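Local atomic coordinates of flavoprotein (Thermotoga maritima, PDB entry 5V8S), a protein that probably acts as an oxidoreductase, passing electrons by way of a bound FMN and a di-iron centre that it carries in a metallo-beta-lactamase-like domain. Residues P100-S105 with F177-G182; Y220-A225 with S257-D262; Y300-E305 with S311-D316. The protein carries 1 engineered substitution. All coordinates share one frame; numbering follows the deposited sequence.

Contact 1 (P100-S105 with F177-G182); sequences PDDSGS and FSCDVG. Engineered in segment 100-105: Asp102 (natural residue His). With FEO (mu-oxo-diiron), chain C.
Asp102 and Cys179 mark the closest backbone approach, their CA atoms 8.0 Å apart, where the short helix 100-103 faces the end of strand 175-179 across the di-iron site of a metallo-beta-lactamase fold. The chain then reverses in a type II' turn from Ser178 to Val181, with Cys179 at positive phi (52°). The turn is closed twice, by the backbone bond Val181 N to Ser178 O and by Ser178 OG, which donates to Val181 O at 2.6 Å. Cys179 and Asp180, the two central residues of the turn, are thereby presented to the helix. No hydrogen bond links the segments; the mu-oxo-diiron group joins them. Asp180 bridges the irons: OD1 binds FE2 at 2.1 Å and OD2 binds FE1 at 2.1 Å. From the helix come Asp101, with OD2 2.2 Å from FE2, and the engineered Asp102 (His in the natural sequence), with OD2 2.3 Å from the same iron. Asp101 reaches inward with CG placed between its backbone N and carbonyl carbon (chi1 58°). His240 also binds FE2, while His97, Glu99 and His163 complete the protein ligands of FE1. Asp102 OD2 and Asp180 OD1 lie 3.2 Å apart as ligands of the same iron. Away from the metals, the buried Cys179 points its side chain at Asp102, and SG stops 3.6 Å from Asp102 OD2.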
loop_
_atom_site.group_PDB
_atom_site.type_symbol
_atom_site.label_atom_id
_atom_site.label_comp_id
_atom_site.label_asym_id
_atom_site.label_seq_id
_atom_site.Cartn_x
_atom_site.Cartn_y
_atom_site.Cartn_z
ATOM N N PRO A 100 7.771 10.306 -20.001
ATOM C CA PRO A 100 9.191 9.950 -20.162
ATOM C C PRO A 100 9.509 8.482 -20.349
ATOM O O PRO A 100 10.662 8.186 -20.679
ATOM C CB PRO A 100 9.846 10.523 -18.909
ATOM C CG PRO A 100 9.001 11.695 -18.582
ATOM C CD PRO A 100 7.597 11.280 -18.902
ATOM N N ASP A 101 8.581 7.542 -20.133
ATOM C CA ASP A 101 8.892 6.164 -20.502
ATOM C C ASP A 101 9.016 5.993 -22.009
ATOM O O ASP A 101 9.716 5.088 -22.471
ATOM C CB ASP A 101 7.853 5.179 -19.969
ATOM C CG ASP A 101 6.442 5.463 -20.452
ATOM O OD1 ASP A 101 5.990 6.617 -20.391
ATOM O OD2 ASP A 101 5.758 4.514 -20.898
ATOM N N ASP A 102 8.364 6.853 -22.771
ATOM C CA ASP A 102 8.464 6.844 -24.218
ATOM C C ASP A 102 9.297 7.996 -24.783
ATOM O O ASP A 102 9.806 7.863 -25.899
ATOM C CB ASP A 102 7.045 6.787 -24.826
ATOM C CG ASP A 102 6.279 5.462 -24.415
ATOM O OD1 ASP A 102 6.734 4.351 -24.805
ATOM O OD2 ASP A 102 5.249 5.492 -23.691
ATOM N N SER A 103 9.519 9.078 -24.023
ATOM C CA SER A 103 10.222 10.264 -24.526
ATOM C C SER A 103 11.566 10.533 -23.861
ATOM O O SER A 103 12.246 11.497 -24.242
ATOM C CB SER A 103 9.345 11.509 -24.358
ATOM O OG SER A 103 9.246 11.893 -22.996
ATOM N N GLY A 104 11.967 9.730 -22.875
ATOM C CA GLY A 104 13.128 10.091 -22.083
ATOM C C GLY A 104 14.422 10.127 -22.873
ATOM O O GLY A 104 15.383 10.804 -22.476
ATOM N N SER A 105 14.481 9.377 -23.975
ATOM C CA SER A 105 15.645 9.342 -24.855
ATOM C C SER A 105 15.698 10.500 -25.835
ATOM O O SER A 105 16.697 10.625 -26.547
ATOM C CB SER A 105 15.649 8.028 -25.647
ATOM O OG SER A 105 14.421 7.820 -26.337
ATOM N N PHE A 177 0.691 3.536 -35.523
ATOM C CA PHE A 177 1.676 3.685 -34.455
ATOM C C PHE A 177 0.941 4.346 -33.296
ATOM O O PHE A 177 0.563 5.516 -33.380
ATOM C CB PHE A 177 2.848 4.551 -34.920
ATOM C CG PHE A 177 3.582 4.005 -36.115
ATOM C CD1 PHE A 177 3.189 4.343 -37.403
ATOM C CD2 PHE A 177 4.694 3.192 -35.953
ATOM C CE1 PHE A 177 3.891 3.859 -38.512
ATOM C CE2 PHE A 177 5.405 2.718 -37.053
ATOM C CZ PHE A 177 5.000 3.049 -38.329
ATOM N N SER A 178 0.682 3.581 -32.239
ATOM C CA SER A 178 -0.324 3.972 -31.271
ATOM C C SER A 178 0.219 4.242 -29.877
ATOM O O SER A 178 -0.565 4.590 -28.994
ATOM C CB SER A 178 -1.404 2.888 -31.189
ATOM O OG SER A 178 -0.824 1.631 -30.931
ATOM N N CYS A 179 1.520 4.071 -29.650
ATOM C CA CYS A 179 2.143 4.317 -28.352
ATOM C C CYS A 179 1.413 3.584 -27.217
ATOM O O CYS A 179 1.328 2.366 -27.259
ATOM C CB CYS A 179 2.334 5.809 -28.086
ATOM S SG CYS A 179 3.639 6.097 -26.876
ATOM N N ASP A 180 0.866 4.271 -26.206
ATOM C CA ASP A 180 0.240 3.536 -25.096
ATOM C C ASP A 180 -1.039 2.829 -25.496
ATOM O O ASP A 180 -1.431 1.866 -24.820
ATOM C CB ASP A 180 -0.130 4.453 -23.930
ATOM C CG ASP A 180 1.076 4.937 -23.126
ATOM O OD1 ASP A 180 2.205 4.462 -23.371
ATOM O OD2 ASP A 180 0.891 5.814 -22.256
ATOM N N VAL A 181 -1.701 3.283 -26.554
ATOM C CA VAL A 181 -2.957 2.690 -26.991
ATOM C C VAL A 181 -2.631 1.339 -27.622
ATOM O O VAL A 181 -1.989 1.266 -28.671
ATOM C CB VAL A 181 -3.694 3.613 -27.967
ATOM C CG1 VAL A 181 -4.981 2.960 -28.450
ATOM C CG2 VAL A 181 -3.987 4.961 -27.314
ATOM N N GLY A 182 -3.059 0.263 -26.980
ATOM C CA GLY A 182 -2.739 -1.071 -27.444
ATOM C C GLY A 182 -1.539 -1.695 -26.774
ATOM O O GLY A 182 -1.151 -2.816 -27.140
HETATM FE FE1 FEO C . 1.882 6.919 -20.803
HETATM FE FE2 FEO C . 3.924 4.506 -22.080
HETATM O O FEO C . 3.526 6.194 -21.356
HETATM O O HOH W 1 1.986 5.179 -19.449
HETATM O O HOH W 2 2.664 3.608 -20.413
#

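Contact 2 (Y220-A225 with S257-D262)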
loop_
_atom_site.group_PDB
_atom_site.type_symbol
_atom_site.label_atom_id
_atom_site.label_comp_id
_atom_site.label_asym_id
_atom_site.label_seq_id
_atom_site.Cartn_x
_atom_site.Cartn_y
_atom_site.Cartn_z
ATOM N N TYR A 220 -12.930 6.884 -22.508
ATOM C CA TYR A 220 -12.228 7.422 -23.669
ATOM C C TYR A 220 -11.642 6.326 -24.551
ATOM O O TYR A 220 -11.326 6.587 -25.721
ATOM C CB TYR A 220 -11.119 8.375 -23.215
ATOM C CG TYR A 220 -11.622 9.710 -22.716
ATOM C CD1 TYR A 220 -11.888 10.749 -23.603
ATOM C CD2 TYR A 220 -11.804 9.945 -21.363
ATOM C CE1 TYR A 220 -12.353 11.967 -23.147
ATOM C CE2 TYR A 220 -12.261 11.151 -20.904
ATOM C CZ TYR A 220 -12.534 12.161 -21.795
ATOM O OH TYR A 220 -12.978 13.370 -21.315
ATOM N N ILE A 221 -11.499 5.105 -24.030
ATOM C CA ILE A 221 -11.154 3.971 -24.881
ATOM C C ILE A 221 -12.270 3.731 -25.874
ATOM O O ILE A 221 -12.029 3.523 -27.067
ATOM C CB ILE A 221 -10.899 2.712 -24.021
ATOM C CG1 ILE A 221 -9.609 2.862 -23.228
ATOM C CG2 ILE A 221 -10.856 1.432 -24.891
ATOM C CD1 ILE A 221 -9.417 1.741 -22.211
ATOM N N LEU A 222 -13.510 3.769 -25.396
ATOM C CA LEU A 222 -14.646 3.548 -26.277
ATOM C C LEU A 222 -14.745 4.646 -27.324
ATOM O O LEU A 222 -14.984 4.366 -28.508
ATOM C CB LEU A 222 -15.917 3.461 -25.436
ATOM C CG LEU A 222 -15.866 2.365 -24.373
ATOM C CD1 LEU A 222 -17.155 2.370 -23.578
ATOM C CD2 LEU A 222 -15.625 1.007 -25.018
ATOM N N GLU A 223 -14.556 5.901 -26.915
ATOM C CA GLU A 223 -14.555 7.003 -27.880
ATOM C C GLU A 223 -13.424 6.857 -28.888
ATOM O O GLU A 223 -13.618 7.103 -30.085
ATOM C CB GLU A 223 -14.414 8.340 -27.152
ATOM C CG GLU A 223 -15.643 8.796 -26.413
ATOM C CD GLU A 223 -15.556 10.259 -26.002
ATOM O OE1 GLU A 223 -14.720 10.998 -26.573
ATOM O OE2 GLU A 223 -16.332 10.669 -25.113
ATOM N N GLY A 224 -12.227 6.502 -28.417
ATOM C CA GLY A 224 -11.100 6.343 -29.319
ATOM C C GLY A 224 -11.302 5.210 -30.305
ATOM O O GLY A 224 -10.994 5.346 -31.491
ATOM N N ALA A 225 -11.815 4.073 -29.829
ATOM C CA ALA A 225 -12.090 2.959 -30.730
ATOM C C ALA A 225 -13.103 3.349 -31.797
ATOM O O ALA A 225 -12.974 2.948 -32.956
ATOM C CB ALA A 225 -12.593 1.762 -29.928
ATOM N N SER A 257 -13.623 -4.602 -24.806
ATOM C CA SER A 257 -14.233 -5.502 -23.830
ATOM C C SER A 257 -13.833 -5.142 -22.402
ATOM O O SER A 257 -14.668 -5.154 -21.487
ATOM C CB SER A 257 -13.811 -6.937 -24.140
ATOM O OG SER A 257 -14.386 -7.818 -23.211
ATOM N N VAL A 258 -12.558 -4.825 -22.189
ATOM C CA VAL A 258 -12.109 -4.407 -20.868
ATOM C C VAL A 258 -12.765 -3.090 -20.482
ATOM O O VAL A 258 -13.237 -2.926 -19.352
ATOM C CB VAL A 258 -10.572 -4.332 -20.827
ATOM C CG1 VAL A 258 -10.073 -3.663 -19.532
ATOM C CG2 VAL A 258 -9.981 -5.713 -20.977
ATOM N N ALA A 259 -12.797 -2.126 -21.401
ATOM C CA ALA A 259 -13.401 -0.833 -21.093
ATOM C C ALA A 259 -14.874 -0.967 -20.714
ATOM O O ALA A 259 -15.358 -0.253 -19.824
ATOM C CB ALA A 259 -13.225 0.125 -22.270
ATOM N N LYS A 260 -15.608 -1.868 -21.383
ATOM C CA LYS A 260 -17.018 -2.064 -21.079
ATOM C C LYS A 260 -17.226 -2.964 -19.872
ATOM O O LYS A 260 -18.339 -3.006 -19.347
ATOM C CB LYS A 260 -17.772 -2.664 -22.272
ATOM C CG LYS A 260 -17.860 -1.713 -23.454
ATOM C CD LYS A 260 -19.017 -2.024 -24.391
ATOM C CE LYS A 260 -18.978 -3.436 -24.865
ATOM N NZ LYS A 260 -19.657 -3.608 -26.213
ATOM N N GLY A 261 -16.199 -3.694 -19.448
ATOM C CA GLY A 261 -16.330 -4.642 -18.345
ATOM C C GLY A 261 -17.134 -5.879 -18.708
ATOM O O GLY A 261 -17.896 -6.376 -17.874
ATOM N N ASP A 262 -16.981 -6.397 -19.926
ATOM C CA ASP A 262 -17.689 -7.614 -20.321
ATOM C C ASP A 262 -17.295 -8.765 -19.395
ATOM O O ASP A 262 -16.098 -9.079 -19.284
ATOM C CB ASP A 262 -17.355 -8.009 -21.759
ATOM C CG ASP A 262 -17.963 -7.074 -22.800
ATOM O OD1 ASP A 262 -18.834 -6.224 -22.481
ATOM O OD2 ASP A 262 -17.536 -7.200 -23.954
#
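Ile221 and Ala259 bring two helices of the chain together, 218-228 and the last turn of 248-260, in a close helix-helix packing with CA atoms 6.5 Å apart. No hydrogen bond crosses it; the small Ala259 side chain is consistent with so close an approach. Along the first helix, Ile221 comes first: its CG2 branch, anti to the backbone N, meets Ala259 CB at 3.8 Å. The same buried side chain also packs on Ile210 and Ile214 of helix 196-214, so that three helices meet here. Leu222 follows and takes the solvent-facing margin. Its CD2 also lies 3.8 Å from Ala259 CB, so the alanine methyl is touched by two consecutive side chains. Further along, Ala225 packs on Val256, one turn earlier in the opposing helix. That opposing helix ends just past the contact in a Schellman motif: Gly261, with positive phi (72°), donates its N to Val258 O, and Asp262 N returns to Ser257 O. Lys260, the last helical residue, contributes the aliphatic base of its chain, crossing the Leu222 side chain at about a right angle with CG 3.9 Å from Leu222 CD2.

Contact 3 (Y300-E305 with S311-D316)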
loop_
_atom_site.group_PDB
_atom_site.type_symbol
_atom_site.label_atom_id
_atom_site.label_comp_id
_atom_site.label_asym_id
_atom_site.label_seq_id
_atom_site.Cartn_x
_atom_site.Cartn_y
_atom_site.Cartn_z
ATOM N N TYR A 300 -8.354 -12.662 -3.182
ATOM C CA TYR A 300 -7.258 -11.809 -2.742
ATOM C C TYR A 300 -7.428 -11.520 -1.259
ATOM O O TYR A 300 -8.411 -10.890 -0.862
ATOM C CB TYR A 300 -7.235 -10.507 -3.537
ATOM C CG TYR A 300 -6.840 -10.743 -4.966
ATOM C CD1 TYR A 300 -5.520 -11.012 -5.288
ATOM C CD2 TYR A 300 -7.781 -10.715 -5.990
ATOM C CE1 TYR A 300 -5.134 -11.226 -6.598
ATOM C CE2 TYR A 300 -7.403 -10.954 -7.310
ATOM C CZ TYR A 300 -6.084 -11.218 -7.606
ATOM O OH TYR A 300 -5.694 -11.442 -8.920
ATOM N N LYS A 301 -6.463 -11.949 -0.455
ATOM C CA LYS A 301 -6.539 -11.844 0.995
ATOM C C LYS A 301 -5.376 -11.021 1.538
ATOM O O LYS A 301 -4.215 -11.344 1.283
ATOM C CB LYS A 301 -6.479 -13.245 1.636
ATOM C CG LYS A 301 -6.454 -13.237 3.170
ATOM C CD LYS A 301 -5.803 -14.488 3.817
ATOM C CE LYS A 301 -5.991 -15.762 3.068
ATOM N NZ LYS A 301 -5.358 -16.900 3.831
ATOM N N PHE A 302 -5.691 -9.991 2.326
ATOM C CA PHE A 302 -4.698 -9.271 3.130
ATOM C C PHE A 302 -4.710 -9.879 4.530
ATOM O O PHE A 302 -5.699 -9.757 5.244
ATOM C CB PHE A 302 -5.069 -7.799 3.251
ATOM C CG PHE A 302 -5.029 -7.037 1.946
ATOM C CD1 PHE A 302 -3.846 -6.533 1.464
ATOM C CD2 PHE A 302 -6.179 -6.824 1.226
ATOM C CE1 PHE A 302 -3.807 -5.828 0.268
ATOM C CE2 PHE A 302 -6.152 -6.117 0.007
ATOM C CZ PHE A 302 -4.972 -5.617 -0.446
ATOM N N SER A 303 -3.623 -10.513 4.924
ATOM C CA SER A 303 -3.546 -11.125 6.244
ATOM C C SER A 303 -2.246 -10.710 6.911
ATOM O O SER A 303 -1.462 -9.916 6.370
ATOM C CB SER A 303 -3.596 -12.647 6.155
ATOM O OG SER A 303 -2.383 -13.143 5.611
ATOM N N ASP A 304 -2.007 -11.275 8.091
ATOM C CA ASP A 304 -0.769 -10.966 8.784
ATOM C C ASP A 304 0.441 -11.663 8.163
ATOM O O ASP A 304 1.567 -11.400 8.578
ATOM C CB ASP A 304 -0.919 -11.209 10.299
ATOM C CG ASP A 304 -1.118 -12.660 10.675
ATOM O OD1 ASP A 304 -0.806 -13.558 9.883
ATOM O OD2 ASP A 304 -1.596 -12.912 11.799
ATOM N N GLU A 305 0.249 -12.507 7.152
ATOM C CA GLU A 305 1.367 -13.140 6.478
ATOM C C GLU A 305 1.401 -12.884 4.985
ATOM O O GLU A 305 2.444 -13.120 4.366
ATOM C CB GLU A 305 1.350 -14.663 6.694
ATOM C CG GLU A 305 1.751 -15.073 8.076
ATOM C CD GLU A 305 2.103 -16.541 8.169
ATOM O OE1 GLU A 305 2.498 -17.146 7.151
ATOM O OE2 GLU A 305 1.983 -17.090 9.269
ATOM N N SER A 311 -2.018 -4.245 -8.347
ATOM C CA SER A 311 -2.145 -4.356 -9.800
ATOM C C SER A 311 -2.825 -5.653 -10.218
ATOM O O SER A 311 -3.506 -5.686 -11.247
ATOM C CB SER A 311 -0.763 -4.245 -10.442
ATOM O OG SER A 311 0.062 -5.339 -10.077
ATOM N N GLU A 312 -2.641 -6.726 -9.449
ATOM C CA GLU A 312 -3.283 -7.995 -9.769
ATOM C C GLU A 312 -4.762 -7.981 -9.401
ATOM O O GLU A 312 -5.590 -8.528 -10.136
ATOM C CB GLU A 312 -2.567 -9.122 -9.041
ATOM C CG GLU A 312 -1.175 -9.391 -9.544
ATOM C CD GLU A 312 -1.178 -9.973 -10.951
ATOM O OE1 GLU A 312 -1.989 -10.886 -11.207
ATOM O OE2 GLU A 312 -0.372 -9.533 -11.781
ATOM N N ILE A 313 -5.117 -7.376 -8.273
ATOM C CA ILE A 313 -6.532 -7.177 -7.967
ATOM C C ILE A 313 -7.214 -6.433 -9.104
ATOM O O ILE A 313 -8.264 -6.846 -9.604
ATOM C CB ILE A 313 -6.693 -6.429 -6.633
ATOM C CG1 ILE A 313 -6.141 -7.274 -5.482
ATOM C CG2 ILE A 313 -8.166 -6.099 -6.382
ATOM C CD1 ILE A 313 -6.030 -6.541 -4.151
ATOM N N LEU A 314 -6.623 -5.318 -9.526
ATOM C CA LEU A 314 -7.255 -4.461 -10.520
ATOM C C LEU A 314 -7.433 -5.193 -11.842
ATOM O O LEU A 314 -8.470 -5.057 -12.498
ATOM C CB LEU A 314 -6.424 -3.195 -10.682
ATOM C CG LEU A 314 -6.531 -2.184 -9.544
ATOM C CD1 LEU A 314 -5.533 -1.099 -9.757
ATOM C CD2 LEU A 314 -7.903 -1.589 -9.452
ATOM N N LYS A 315 -6.450 -6.011 -12.223
ATOM C CA LYS A 315 -6.525 -6.765 -13.469
ATOM C C LYS A 315 -7.745 -7.670 -13.528
ATOM O O LYS A 315 -8.273 -7.935 -14.627
ATOM C CB LYS A 315 -5.261 -7.602 -13.599
ATOM C CG LYS A 315 -5.269 -8.625 -14.682
ATOM C CD LYS A 315 -4.171 -9.650 -14.439
ATOM C CE LYS A 315 -4.582 -10.665 -13.396
ATOM N NZ LYS A 315 -3.550 -11.720 -13.316
ATOM N N ASP A 316 -8.187 -8.172 -12.386
ATOM C CA ASP A 316 -9.263 -9.154 -12.367
ATOM C C ASP A 316 -10.653 -8.538 -12.306
ATOM O O ASP A 316 -11.634 -9.268 -12.475
ATOM C CB ASP A 316 -9.033 -10.151 -11.216
ATOM C CG ASP A 316 -8.123 -11.304 -11.639
ATOM O OD1 ASP A 316 -8.322 -11.827 -12.757
ATOM O OD2 ASP A 316 -7.185 -11.655 -10.915
#
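In the flavodoxin-like domain, whose parallel sheet has the strand order 2-1-3-4-5, this contact lies within a beta-alpha unit: edge strand 296-302 runs into a loop, and helix 310-316 turns back across it. The strand and helix axes run roughly antiparallel, at 148°, and approach to 10.4 Å. Tyr300 and Ile313 meet between them. With CG beside its backbone N (chi1 -69°), Tyr300 sends its ring to the helix. Ile313 lays CG1 over one face of that ring, a CH-pi contact 3.8 Å from the centroid, while its CD1 reaches on to Phe302 CZ at 4.0 Å. Ile313 also packs on Ile271 of the neighbouring strand 267-273, and Phe302 on Leu337 and Met338 of helix 336-348. The Tyr300 ring points across the helix, and OH donates a very short hydrogen bond of 2.5 Å to Asp316 OD2. That oxygen lies at the ring edge, near its plane, with the carboxylate turned 37° from the ring. Asp316 OD1 forms a salt bridge with Lys267. Of the Glu312 side chain, CB comes nearest, 3.9 Å from Tyr300 OH; its carboxylate turns to Lys315 NZ, which meets OE1 on the syn side at 2.8 Å, and OE2 pairs with Lys208. Each oxygen of Asp316 thus has its own partner, a phenol and an ammonium. Lys267 would be expected to stabilise the charged carboxylate that accepts from Tyr300, and the short bond holds the hydroxyl end of the tyrosine in place.

Overall arrangement
The three contacts follow one another along the chain without touching. Contact 1 holds the di-iron group itself. The centres of contacts 1 and 2 are about 20 Å apart, and the side chain of Ile221 is about 12 Å from that group. Contact 3, in the flavodoxin-like domain, has its centre about 29 Å from that of contact 1, on the opposite side of the chain's centre, and about 24 Å from that of contact 2. Helix 196-214 packs against both contacts 2 and 3, whose nearest atoms are about 7 Å apart. Contacts 1 and 3 both reach the second subunit, Asp101 packing on its Tyr276 and Asp304 forming a salt bridge with its Lys70.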